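Local coordinates for protein glycoside hydrolase family 31 (Trueperella pyogenes, PDB 5I0F) that degrades cycloalternan, apparently cleaving its glucosidic bonds through a covalent glucosyl-enzyme intermediate, as in other family 31 glycoside hydrolases, at residues 295-300 with 588-593; 512-517 with 527-532; 385-390 with 463-468; 178-183 with 544-549. One frame throughout, in Å; residues are numbered along the deposited sequence.

Interaction 1: residues 295-300 with 588-593; sequences FGLWAS and MQYHSE. With BGC (beta-D-glucopyranose), chain C; GLC (alpha-D-glucopyranose), chain B; GLC (alpha-D-glucopyranose), chain D.
Ser300 OG is held by two partners, His591 and a water. His591 ND1 donates to OG over 2.7 Å in a weak bond, bent to 117°, and the water lies 2.9 Å from OG and donates to OE1 of Gln589, whose NE2 is bonded to Asp561. With OG turned away from the backbone N (chi1 179°), Ser300 reaches the imidazole obliquely. On the other side of the imidazole NE2 meets glucose BGC: it donates to O4 at 2.9 Å and also shares a hydrogen bond with O3, in which either atom could be the donor. Ser300 is thus a second-shell residue that probably helps to set the rotation of a sugar-binding histidine. Further along the chain, Glu593 OE2 accepts from O2 of the chain D glucose. Behind this end the strands run parallel, with Trp298 N bonded to Met588 O and Tyr590 N to Trp298 O. Trp298 and Gln589 occupy one face of the sheet, Trp298 CB meeting Gln589 CG at 3.5 Å, and the indole ring meets Phe514. On the other face the Tyr590 ring lies across Ala299, whose CA forms a CH-pi contact 4.1 Å from the ring centroid, while Leu297 CD1 packs on Met588 CG at 3.8 Å. Pairing strand 297-300 with strand 587-590 joins the first strand to the eighth, the closure of a TIM barrel.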
# COMPACT_ATOMS: atom_id res chain seq x y z
N PHE A 295 12.57 -8.89 15.20
CA PHE A 295 13.84 -8.63 14.53
C PHE A 295 14.60 -9.85 14.06
O PHE A 295 15.67 -9.70 13.44
CB PHE A 295 14.72 -7.76 15.41
CG PHE A 295 14.18 -6.38 15.61
CD1 PHE A 295 14.00 -5.54 14.53
CD2 PHE A 295 13.87 -5.92 16.87
CE1 PHE A 295 13.50 -4.26 14.71
CE2 PHE A 295 13.37 -4.63 17.06
CZ PHE A 295 13.18 -3.81 15.98
N GLY A 296 14.09 -11.06 14.33
CA GLY A 296 14.69 -12.27 13.74
C GLY A 296 14.20 -12.50 12.31
O GLY A 296 13.43 -11.72 11.78
N LEU A 297 14.63 -13.58 11.67
CA LEU A 297 14.16 -13.88 10.32
C LEU A 297 12.68 -14.32 10.33
O LEU A 297 12.27 -15.16 11.16
CB LEU A 297 15.03 -14.95 9.67
CG LEU A 297 14.66 -15.41 8.26
CD1 LEU A 297 14.70 -14.24 7.30
CD2 LEU A 297 15.62 -16.49 7.81
N TRP A 298 11.91 -13.73 9.43
CA TRP A 298 10.52 -14.13 9.20
C TRP A 298 10.48 -15.11 8.02
O TRP A 298 10.98 -14.79 6.93
CB TRP A 298 9.65 -12.94 8.84
CG TRP A 298 9.37 -11.97 9.94
CD1 TRP A 298 10.26 -11.45 10.84
CD2 TRP A 298 8.11 -11.38 10.24
NE1 TRP A 298 9.63 -10.58 11.70
CE2 TRP A 298 8.30 -10.52 11.35
CE3 TRP A 298 6.84 -11.49 9.68
CZ2 TRP A 298 7.26 -9.78 11.92
CZ3 TRP A 298 5.78 -10.75 10.23
CH2 TRP A 298 6.00 -9.90 11.33
N ALA A 299 9.88 -16.28 8.24
CA ALA A 299 9.69 -17.29 7.18
C ALA A 299 8.24 -17.27 6.69
O ALA A 299 7.32 -17.24 7.50
CB ALA A 299 9.99 -18.64 7.74
N SER A 300 8.03 -17.31 5.38
CA SER A 300 6.68 -17.28 4.80
C SER A 300 6.68 -17.98 3.44
O SER A 300 7.70 -18.03 2.74
CB SER A 300 6.22 -15.83 4.66
OG SER A 300 4.92 -15.72 4.09
N MET A 588 13.18 -8.40 8.36
CA MET A 588 13.85 -9.32 7.44
C MET A 588 12.95 -10.53 7.20
O MET A 588 12.66 -11.28 8.14
CB MET A 588 15.20 -9.75 8.04
CG MET A 588 15.98 -10.69 7.14
SD MET A 588 17.42 -11.35 8.00
CE MET A 588 18.23 -12.15 6.62
N GLN A 589 12.53 -10.73 5.96
CA GLN A 589 11.51 -11.71 5.64
C GLN A 589 11.62 -12.23 4.22
O GLN A 589 11.79 -11.44 3.28
CB GLN A 589 10.13 -11.04 5.82
CG GLN A 589 8.90 -11.91 5.53
CD GLN A 589 8.04 -11.47 4.35
OE1 GLN A 589 6.85 -11.79 4.29
NE2 GLN A 589 8.62 -10.72 3.41
N TYR A 590 11.48 -13.54 4.06
CA TYR A 590 11.32 -14.13 2.71
C TYR A 590 9.88 -14.63 2.55
O TYR A 590 9.22 -14.99 3.52
CB TYR A 590 12.36 -15.22 2.43
CG TYR A 590 12.17 -16.53 3.17
CD1 TYR A 590 11.24 -17.48 2.72
CD2 TYR A 590 12.95 -16.86 4.29
CE1 TYR A 590 11.07 -18.69 3.39
CE2 TYR A 590 12.80 -18.07 4.95
CZ TYR A 590 11.87 -18.98 4.51
OH TYR A 590 11.73 -20.18 5.17
N HIS A 591 9.42 -14.67 1.30
CA HIS A 591 8.03 -14.98 0.98
C HIS A 591 7.91 -15.47 -0.46
O HIS A 591 8.76 -15.18 -1.30
CB HIS A 591 7.17 -13.72 1.23
CG HIS A 591 5.70 -13.90 0.98
ND1 HIS A 591 4.98 -14.98 1.45
CD2 HIS A 591 4.80 -13.09 0.37
CE1 HIS A 591 3.72 -14.86 1.07
NE2 HIS A 591 3.58 -13.72 0.41
N SER A 592 6.86 -16.22 -0.74
CA SER A 592 6.56 -16.67 -2.10
C SER A 592 5.06 -16.65 -2.42
O SER A 592 4.21 -17.04 -1.61
CB SER A 592 7.10 -18.08 -2.34
OG SER A 592 6.56 -19.03 -1.43
N GLU A 593 4.78 -16.24 -3.64
CA GLU A 593 3.41 -16.15 -4.13
C GLU A 593 2.82 -17.53 -4.46
O GLU A 593 3.54 -18.44 -4.85
CB GLU A 593 3.40 -15.27 -5.40
CG GLU A 593 2.02 -14.92 -5.94
CD GLU A 593 2.09 -13.96 -7.12
OE1 GLU A 593 2.96 -14.13 -7.99
OE2 GLU A 593 1.28 -13.02 -7.17
C2 BGC C . -0.10 -10.20 -0.49
C3 BGC C . 0.80 -11.42 -0.74
C4 BGC C . 0.05 -12.69 -0.36
C5 BGC C . -1.30 -12.78 -1.08
C6 BGC C . -2.10 -13.94 -0.52
C1 BGC C . -1.62 -10.43 -0.27
O2 BGC C . 0.33 -8.91 -0.97
O3 BGC C . 2.03 -11.30 -0.01
O4 BGC C . 0.84 -13.86 -0.65
O5 BGC C . -2.10 -11.57 -1.00
O6 BGC C . -3.26 -14.20 -1.32
C1 GLC B . -1.96 -13.82 -10.48
C2 GLC B . -0.76 -14.68 -10.10
C3 GLC B . -1.15 -15.71 -9.04
C4 GLC B . -1.81 -15.03 -7.83
C5 GLC B . -3.01 -14.21 -8.33
C6 GLC B . -3.80 -13.46 -7.25
O1 GLC B . -2.94 -14.63 -11.15
O2 GLC B . -0.25 -15.35 -11.26
O3 GLC B . 0.02 -16.44 -8.66
O4 GLC B . -2.25 -16.00 -6.87
O5 GLC B . -2.54 -13.25 -9.31
O6 GLC B . -2.98 -12.89 -6.21
C1 GLC D . -2.17 -11.77 -6.66
C2 GLC D . -1.20 -11.40 -5.54
C3 GLC D . -1.94 -10.73 -4.39
C4 GLC D . -2.68 -9.51 -4.91
C5 GLC D . -3.65 -9.99 -6.00
C6 GLC D . -4.48 -8.86 -6.60
O2 GLC D . -0.51 -12.57 -5.09
O3 GLC D . -1.00 -10.34 -3.38
O4 GLC D . -3.37 -8.84 -3.84
O5 GLC D . -2.93 -10.63 -7.07
O6 GLC D . -3.69 -8.00 -7.43
O HOH W 1 13.17 -9.02 11.26
O HOH W 2 8.63 -19.23 0.39
O HOH W 3 4.48 -12.99 4.97

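Interaction 2: residues 512-517 with 527-532; sequences VTFSRS and LYWAGD. With BGC (beta-D-glucopyranose), chain C; GLC (alpha-D-glucopyranose), chain D.
Arg516 lays its CB over the face of the six-membered ring of Trp529, 3.8 Å from the centroid and 10° off the normal, a CH-pi contact, with the arginine running alongside the indole in the same direction. The two belong to neighbouring parallel strands of the TIM barrel, 513-515 and 527-529, the fifth and sixth, and sit where these run out into the sugar pocket. The strands are laced by three backbone bonds: Leu527 N to Thr513 O, Ser515 N to Leu527 O and Trp529 N to Ser515 O. Phe514 approaches Trp529 nearly flat, the planes 28° apart, yet the rings are slid so far that they barely overlap; its CZ touches Trp529 CB at 3.5 Å instead, and its rim meets Leu527 CB. On the other face of the sheet, Tyr528 rests CE2 against Ser515 CB at 3.6 Å, beside a water that accepts hydrogen bonds from Thr513 OG1 and Ser515 OG and donates one to Leu527 O; Ser515 OG also bonds Thr466. From CG to NE the Arg516 chain is extended, carrying the guanidinium to the ligand, where NH1 donates to BGC O2 at 2.9 Å and to O4 of the chain D glucose at 3.0 Å; NE is paired with Glu470. A long salt bridge, 3.7 Å from Arg516 NH1 to Asp532 OD2, links the ends of the two segments. BGC O2 is gripped from both segments, for besides accepting from Arg516 it donates to Asp532 OD1 at 2.7 Å, with Trp529 CZ2 3.4 Å away.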
# COMPACT_ATOMS: atom_id res chain seq x y z
N VAL A 512 1.10 -6.79 16.91
CA VAL A 512 1.91 -7.16 15.78
C VAL A 512 0.96 -7.45 14.61
O VAL A 512 0.51 -8.59 14.42
CB VAL A 512 2.85 -8.32 16.11
CG1 VAL A 512 3.67 -8.70 14.89
CG2 VAL A 512 3.79 -7.94 17.26
N THR A 513 0.64 -6.40 13.86
CA THR A 513 0.03 -6.52 12.54
C THR A 513 1.08 -6.26 11.47
O THR A 513 2.04 -5.54 11.71
CB THR A 513 -1.15 -5.55 12.35
OG1 THR A 513 -0.72 -4.18 12.51
CG2 THR A 513 -2.23 -5.86 13.35
N PHE A 514 0.88 -6.82 10.29
CA PHE A 514 1.85 -6.74 9.19
C PHE A 514 1.01 -6.42 7.95
O PHE A 514 0.31 -7.31 7.44
CB PHE A 514 2.55 -8.11 9.08
CG PHE A 514 3.75 -8.18 8.16
CD1 PHE A 514 4.81 -7.30 8.27
CD2 PHE A 514 3.84 -9.20 7.22
CE1 PHE A 514 5.92 -7.42 7.43
CE2 PHE A 514 4.95 -9.35 6.40
CZ PHE A 514 6.00 -8.45 6.50
N SER A 515 1.09 -5.17 7.48
CA SER A 515 0.22 -4.62 6.42
C SER A 515 1.03 -4.10 5.25
O SER A 515 2.20 -3.85 5.40
CB SER A 515 -0.60 -3.44 6.96
OG SER A 515 -1.28 -3.80 8.14
N ARG A 516 0.40 -3.99 4.07
CA ARG A 516 1.01 -3.34 2.91
C ARG A 516 0.41 -1.97 2.64
O ARG A 516 1.08 -1.13 2.05
CB ARG A 516 0.92 -4.20 1.63
CG ARG A 516 -0.52 -4.45 1.16
CD ARG A 516 -0.61 -5.41 -0.03
NE ARG A 516 -1.96 -5.35 -0.59
CZ ARG A 516 -2.44 -6.16 -1.54
NH1 ARG A 516 -1.72 -7.16 -2.02
NH2 ARG A 516 -3.66 -5.97 -2.01
N SER A 517 -0.84 -1.74 3.02
CA SER A 517 -1.46 -0.46 2.73
C SER A 517 -1.63 0.38 3.98
O SER A 517 -1.63 -0.12 5.12
CB SER A 517 -2.77 -0.60 1.95
OG SER A 517 -3.76 -1.20 2.77
N LEU A 527 3.44 -3.10 11.78
CA LEU A 527 4.53 -3.29 10.84
C LEU A 527 4.02 -3.24 9.40
O LEU A 527 2.81 -3.44 9.14
CB LEU A 527 5.15 -4.67 11.03
CG LEU A 527 6.09 -4.91 12.19
CD1 LEU A 527 5.61 -4.38 13.51
CD2 LEU A 527 6.45 -6.38 12.25
N TYR A 528 4.95 -2.96 8.48
CA TYR A 528 4.63 -2.78 7.06
C TYR A 528 5.61 -3.50 6.17
O TYR A 528 6.79 -3.60 6.49
CB TYR A 528 4.52 -1.29 6.69
CG TYR A 528 3.34 -0.70 7.41
CD1 TYR A 528 3.46 -0.25 8.73
CD2 TYR A 528 2.06 -0.72 6.84
CE1 TYR A 528 2.34 0.18 9.45
CE2 TYR A 528 0.96 -0.25 7.53
CZ TYR A 528 1.11 0.19 8.83
OH TYR A 528 -0.02 0.59 9.50
N TRP A 529 5.13 -4.04 5.05
CA TRP A 529 6.02 -4.55 4.02
C TRP A 529 5.67 -3.89 2.70
O TRP A 529 4.57 -3.37 2.54
CB TRP A 529 6.05 -6.09 3.97
CG TRP A 529 5.08 -6.75 3.02
CD1 TRP A 529 5.38 -7.25 1.79
CD2 TRP A 529 3.69 -7.00 3.24
NE1 TRP A 529 4.24 -7.74 1.20
CE2 TRP A 529 3.20 -7.63 2.07
CE3 TRP A 529 2.81 -6.78 4.30
CZ2 TRP A 529 1.86 -8.03 1.93
CZ3 TRP A 529 1.48 -7.16 4.16
CH2 TRP A 529 1.01 -7.76 2.97
N ALA A 530 6.61 -3.92 1.76
CA ALA A 530 6.54 -3.16 0.52
C ALA A 530 5.62 -3.76 -0.57
O ALA A 530 5.54 -3.23 -1.66
CB ALA A 530 7.94 -3.00 -0.04
N GLY A 531 4.90 -4.83 -0.26
CA GLY A 531 3.92 -5.40 -1.20
C GLY A 531 4.51 -6.34 -2.23
O GLY A 531 5.54 -7.01 -1.97
N ASP A 532 3.85 -6.41 -3.38
CA ASP A 532 4.09 -7.47 -4.34
C ASP A 532 5.05 -7.07 -5.44
O ASP A 532 4.81 -6.07 -6.12
CB ASP A 532 2.77 -7.84 -5.02
CG ASP A 532 1.77 -8.43 -4.08
OD1 ASP A 532 2.14 -8.85 -2.97
OD2 ASP A 532 0.59 -8.54 -4.50
C2 BGC C . -0.10 -10.20 -0.49
C3 BGC C . 0.80 -11.42 -0.74
C4 BGC C . 0.05 -12.69 -0.36
C5 BGC C . -1.30 -12.78 -1.08
C6 BGC C . -2.10 -13.94 -0.52
C1 BGC C . -1.62 -10.43 -0.27
O2 BGC C . 0.33 -8.91 -0.97
O3 BGC C . 2.03 -11.30 -0.01
O4 BGC C . 0.84 -13.86 -0.65
O5 BGC C . -2.10 -11.57 -1.00
O6 BGC C . -3.26 -14.20 -1.32
C1 GLC D . -2.17 -11.77 -6.66
C2 GLC D . -1.20 -11.40 -5.54
C3 GLC D . -1.94 -10.73 -4.39
C4 GLC D . -2.68 -9.51 -4.91
C5 GLC D . -3.65 -9.99 -6.00
C6 GLC D . -4.48 -8.86 -6.60
O2 GLC D . -0.51 -12.57 -5.09
O3 GLC D . -1.00 -10.34 -3.38
O4 GLC D . -3.37 -8.84 -3.84
O5 GLC D . -2.93 -10.63 -7.07
O6 GLC D . -3.69 -8.00 -7.43
O HOH W 4 0.31 -2.97 10.30
O HOH W 5 -2.42 1.01 8.19

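Interaction 3: residues 385-390 with 463-468; sequences ILWQIP and GFKTDG. With BGC (beta-D-glucopyranose), chain C.
Strands 385-388 and 463-466 run parallel at 33° to each other, with a closest axis approach of 4.3 Å, as the third and fourth strands of the TIM barrel. Backbone bonds alternate between them: Leu386 N to Gly463 O, Lys465 N to Leu386 O and Gln388 N to Lys465 O, with Asp467 N to Gln388 O extending the ladder past the strand end. At Gly463 the lack of a side chain lets Ile385 CD1 come within 3.5 Å of its CA. On the opposite face Gln388 runs beside Phe464, CG to CD1 3.6 Å, and its amide is tied down by NE2 to Trp387 O and by OE1 to Tyr500. Toward the pocket, Lys465 stretches out fully past the Trp387 edge, pairing with Glu330 and making a weak 3.3 Å bond from NZ to BGC O3. A chi1 of -161° directs Asp467 CG away from its own backbone N and brings the carboxylate to the NE1 edge of the indole, with the two planes 82° apart. Trp387 NE1 donates to the anti lone pair of Asp467 OD2 at 2.9 Å, and that same OD2 is joined to BGC C1 by a 1.4 Å covalent bond, the trapped intermediate.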
# COMPACT_ATOMS: atom_id res chain seq x y z
N ILE A 385 2.05 -16.02 12.84
CA ILE A 385 1.21 -14.94 12.30
C ILE A 385 0.24 -15.52 11.25
O ILE A 385 0.69 -16.26 10.38
CB ILE A 385 2.09 -13.87 11.61
CG1 ILE A 385 3.16 -13.32 12.57
CG2 ILE A 385 1.26 -12.75 10.99
CD1 ILE A 385 2.68 -12.45 13.67
N LEU A 386 -1.05 -15.18 11.31
CA LEU A 386 -2.03 -15.65 10.33
C LEU A 386 -2.51 -14.52 9.43
O LEU A 386 -2.77 -13.40 9.89
CB LEU A 386 -3.25 -16.26 11.02
CG LEU A 386 -2.99 -17.44 11.96
CD1 LEU A 386 -4.32 -18.01 12.46
CD2 LEU A 386 -2.16 -18.53 11.30
N TRP A 387 -2.72 -14.87 8.16
CA TRP A 387 -3.18 -13.93 7.13
C TRP A 387 -4.66 -13.61 7.24
O TRP A 387 -5.47 -14.47 7.62
CB TRP A 387 -2.91 -14.58 5.78
CG TRP A 387 -3.17 -13.79 4.52
CD1 TRP A 387 -2.25 -13.07 3.83
CD2 TRP A 387 -4.39 -13.72 3.77
NE1 TRP A 387 -2.83 -12.55 2.69
CE2 TRP A 387 -4.13 -12.92 2.64
CE3 TRP A 387 -5.66 -14.25 3.94
CZ2 TRP A 387 -5.11 -12.62 1.68
CZ3 TRP A 387 -6.63 -13.97 3.00
CH2 TRP A 387 -6.35 -13.16 1.87
N GLN A 388 -4.99 -12.37 6.92
CA GLN A 388 -6.34 -11.83 6.91
C GLN A 388 -6.53 -10.92 5.72
O GLN A 388 -5.54 -10.42 5.14
CB GLN A 388 -6.60 -11.04 8.18
CG GLN A 388 -6.67 -11.90 9.44
CD GLN A 388 -7.95 -12.68 9.52
OE1 GLN A 388 -8.93 -12.21 10.07
NE2 GLN A 388 -7.96 -13.90 9.00
N ILE A 389 -7.81 -10.68 5.38
CA ILE A 389 -8.22 -9.75 4.34
C ILE A 389 -9.50 -9.02 4.87
O ILE A 389 -10.34 -9.68 5.52
CB ILE A 389 -8.51 -10.51 3.02
CG1 ILE A 389 -8.86 -9.60 1.86
CG2 ILE A 389 -9.68 -11.48 3.20
CD1 ILE A 389 -7.68 -8.91 1.27
N PRO A 390 -9.66 -7.71 4.62
CA PRO A 390 -10.86 -7.01 5.15
C PRO A 390 -11.99 -7.06 4.12
O PRO A 390 -12.47 -6.02 3.64
CB PRO A 390 -10.35 -5.59 5.36
CG PRO A 390 -9.35 -5.38 4.27
CD PRO A 390 -8.79 -6.75 3.89
N GLY A 463 -0.07 -12.68 16.08
CA GLY A 463 -0.32 -11.53 15.24
C GLY A 463 -0.98 -11.89 13.94
O GLY A 463 -1.26 -13.08 13.67
N PHE A 464 -1.20 -10.86 13.12
CA PHE A 464 -1.90 -11.01 11.86
C PHE A 464 -1.19 -10.33 10.70
O PHE A 464 -0.67 -9.21 10.85
CB PHE A 464 -3.32 -10.43 11.98
CG PHE A 464 -4.20 -11.16 12.96
CD1 PHE A 464 -4.90 -12.29 12.58
CD2 PHE A 464 -4.38 -10.66 14.27
CE1 PHE A 464 -5.75 -12.94 13.48
CE2 PHE A 464 -5.20 -11.31 15.16
CZ PHE A 464 -5.89 -12.44 14.78
N LYS A 465 -1.16 -11.00 9.54
CA LYS A 465 -0.78 -10.37 8.29
C LYS A 465 -2.05 -9.79 7.66
O LYS A 465 -2.80 -10.51 6.98
CB LYS A 465 -0.11 -11.36 7.34
CG LYS A 465 0.38 -10.70 6.05
CD LYS A 465 1.23 -11.64 5.22
CE LYS A 465 1.75 -10.92 3.98
NZ LYS A 465 2.67 -11.78 3.19
N THR A 466 -2.27 -8.51 7.91
CA THR A 466 -3.45 -7.78 7.53
C THR A 466 -3.23 -7.26 6.12
O THR A 466 -2.90 -6.12 5.92
CB THR A 466 -3.72 -6.64 8.55
OG1 THR A 466 -2.47 -6.11 9.02
CG2 THR A 466 -4.49 -7.17 9.75
N ASP A 467 -3.42 -8.15 5.15
CA ASP A 467 -3.23 -7.88 3.73
C ASP A 467 -4.43 -7.11 3.16
O ASP A 467 -5.50 -7.07 3.77
CB ASP A 467 -3.05 -9.24 3.02
CG ASP A 467 -2.40 -9.15 1.65
OD1 ASP A 467 -1.99 -8.07 1.19
OD2 ASP A 467 -2.26 -10.23 1.01
N GLY A 468 -4.24 -6.50 2.01
CA GLY A 468 -5.29 -5.70 1.37
C GLY A 468 -5.62 -4.39 2.08
O GLY A 468 -4.77 -3.76 2.68
C2 BGC C . -0.10 -10.20 -0.49
C3 BGC C . 0.80 -11.42 -0.74
C4 BGC C . 0.05 -12.69 -0.36
C5 BGC C . -1.30 -12.78 -1.08
C6 BGC C . -2.10 -13.94 -0.52
C1 BGC C . -1.62 -10.43 -0.27
O2 BGC C . 0.33 -8.91 -0.97
O3 BGC C . 2.03 -11.30 -0.01
O4 BGC C . 0.84 -13.86 -0.65
O5 BGC C . -2.10 -11.57 -1.00
O6 BGC C . -3.26 -14.20 -1.32

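Interaction 4: residues 178-183 with 544-549; sequences FGERYD and ITAGIT
Tyr182 sets one face of its ring over Ala546, whose CB lies 4.0 Å from the ring centroid and 23° off the normal, a CH-pi contact nearer the rim than the middle; CE2 is the closest ring atom, at 3.7 Å. Glu180 approaches the same methyl with its stem, CG to Ala546 CB 3.7 Å. Its chain is fully extended from the backbone N outward (chi1 176°), so that the carboxylate runs past the alanine and OE2 can accept from Trp558. The Ala546 methyl thus meets both an aromatic face and an aliphatic stem, and the loop backbone comes close as well: Arg181 O sits 3.1 Å from Ala546 CA in a CA-H...O contact. One turn later along the helix Thr549 points at the loop, and its OG1 accepts a nearly straight bond from Arg181 N, 2.8 Å long with an angle of 171°. Thr545, on the same side, lays CG2 3.4 Å from Arg181 O. The Arg181 side chain turns back from the helix and grips Phe178 O side-on with NE and NH2, both 2.9 Å from that oxygen and with it in the guanidinium plane; NH2 also bonds Asp193 O. This double hold probably steadies the corner where the chain leaves strand 174-179. The loop thus packs the edge of the mixed sheet, beside strand 212-219, against helix 537-551 of the TIM barrel, which follows strand 527-529, and Tyr182 OH reaches the loop between them at Ala530.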
# COMPACT_ATOMS: atom_id res chain seq x y z
N PHE A 178 5.74 11.98 0.84
CA PHE A 178 4.50 11.51 0.24
C PHE A 178 4.23 10.03 0.50
O PHE A 178 3.49 9.38 -0.26
CB PHE A 178 4.47 11.83 -1.25
CG PHE A 178 4.75 13.28 -1.57
CD1 PHE A 178 3.85 14.26 -1.22
CD2 PHE A 178 5.91 13.65 -2.23
CE1 PHE A 178 4.10 15.58 -1.51
CE2 PHE A 178 6.15 14.97 -2.55
CZ PHE A 178 5.25 15.94 -2.17
N GLY A 179 4.80 9.52 1.60
CA GLY A 179 4.63 8.14 2.02
C GLY A 179 5.67 7.23 1.40
O GLY A 179 6.75 7.66 1.02
N GLU A 180 5.31 5.95 1.28
CA GLU A 180 6.22 4.96 0.69
C GLU A 180 6.23 5.14 -0.84
O GLU A 180 5.19 5.00 -1.50
CB GLU A 180 5.78 3.56 1.10
CG GLU A 180 6.56 2.39 0.48
CD GLU A 180 5.96 1.06 0.84
OE1 GLU A 180 4.69 0.96 0.85
OE2 GLU A 180 6.73 0.09 1.13
N ARG A 181 7.40 5.44 -1.39
CA ARG A 181 7.55 5.65 -2.83
C ARG A 181 8.63 4.73 -3.38
O ARG A 181 9.61 4.45 -2.70
CB ARG A 181 7.85 7.12 -3.16
CG ARG A 181 6.80 8.10 -2.67
CD ARG A 181 5.56 8.02 -3.56
NE ARG A 181 4.38 8.59 -2.92
CZ ARG A 181 3.22 8.83 -3.53
NH1 ARG A 181 3.04 8.58 -4.83
NH2 ARG A 181 2.23 9.33 -2.83
N TYR A 182 8.43 4.28 -4.61
CA TYR A 182 9.22 3.22 -5.21
C TYR A 182 10.12 3.66 -6.37
O TYR A 182 10.92 2.87 -6.87
CB TYR A 182 8.26 2.15 -5.75
CG TYR A 182 7.45 1.46 -4.69
CD1 TYR A 182 6.30 2.05 -4.15
CD2 TYR A 182 7.78 0.19 -4.25
CE1 TYR A 182 5.55 1.41 -3.17
CE2 TYR A 182 7.04 -0.44 -3.29
CZ TYR A 182 5.91 0.18 -2.77
OH TYR A 182 5.14 -0.46 -1.83
N ASP A 183 9.98 4.91 -6.79
CA ASP A 183 10.64 5.40 -7.99
C ASP A 183 11.92 6.11 -7.66
O ASP A 183 12.96 5.77 -8.22
CB ASP A 183 9.70 6.26 -8.88
CG ASP A 183 8.92 7.34 -8.13
OD1 ASP A 183 9.07 7.53 -6.91
OD2 ASP A 183 8.13 8.03 -8.83
N ILE A 544 14.45 -0.78 -1.92
CA ILE A 544 15.30 0.05 -1.04
C ILE A 544 14.72 1.48 -0.91
O ILE A 544 14.62 2.03 0.18
CB ILE A 544 16.76 0.11 -1.54
CG1 ILE A 544 17.38 -1.29 -1.54
CG2 ILE A 544 17.60 1.08 -0.70
CD1 ILE A 544 18.66 -1.40 -2.35
N THR A 545 14.35 2.06 -2.05
CA THR A 545 13.69 3.35 -2.10
C THR A 545 12.40 3.38 -1.27
O THR A 545 12.16 4.33 -0.48
CB THR A 545 13.46 3.77 -3.56
OG1 THR A 545 14.72 3.79 -4.24
CG2 THR A 545 12.83 5.15 -3.67
N ALA A 546 11.60 2.34 -1.41
CA ALA A 546 10.36 2.23 -0.64
C ALA A 546 10.61 2.26 0.87
O ALA A 546 9.89 2.95 1.59
CB ALA A 546 9.61 0.99 -1.06
N GLY A 547 11.63 1.56 1.33
CA GLY A 547 11.91 1.52 2.76
C GLY A 547 12.42 2.83 3.33
O GLY A 547 12.03 3.24 4.41
N ILE A 548 13.31 3.50 2.58
CA ILE A 548 13.85 4.79 2.98
C ILE A 548 12.76 5.86 3.01
O ILE A 548 12.66 6.63 3.98
CB ILE A 548 15.02 5.21 2.07
CG1 ILE A 548 16.14 4.17 2.17
CG2 ILE A 548 15.54 6.60 2.44
CD1 ILE A 548 17.22 4.33 1.12
N THR A 549 11.93 5.90 1.95
CA THR A 549 10.88 6.88 1.87
C THR A 549 9.79 6.61 2.92
O THR A 549 9.31 7.56 3.54
CB THR A 549 10.27 7.00 0.46
OG1 THR A 549 9.79 5.74 -0.01
CG2 THR A 549 11.29 7.53 -0.52

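Interactions 1, 2 and 3 are pieces of one barrel, and all three bring residues to the BGC glucose from different strands. Interactions 2 and 3 adjoin through strands 463-466 and 513-515, with Ser515 OG 2.7 Å from Thr466 OG1 and Ser517 OG 2.8 Å from Gly468 O. Interaction 1 meets interaction 2 in the barrel interior, where Trp298 CZ2 packs 3.5 Å from Leu527 CD2, and comes near interaction 3 at the sugar, with His591 NE2 3.5 Å from Lys465 NZ. Interaction 4 lies outside the pocket, about 11 Å between nearest atoms from both interactions 1 and 3, but joins interaction 2 through Tyr182 OH and Ala530 O, 2.8 Å apart.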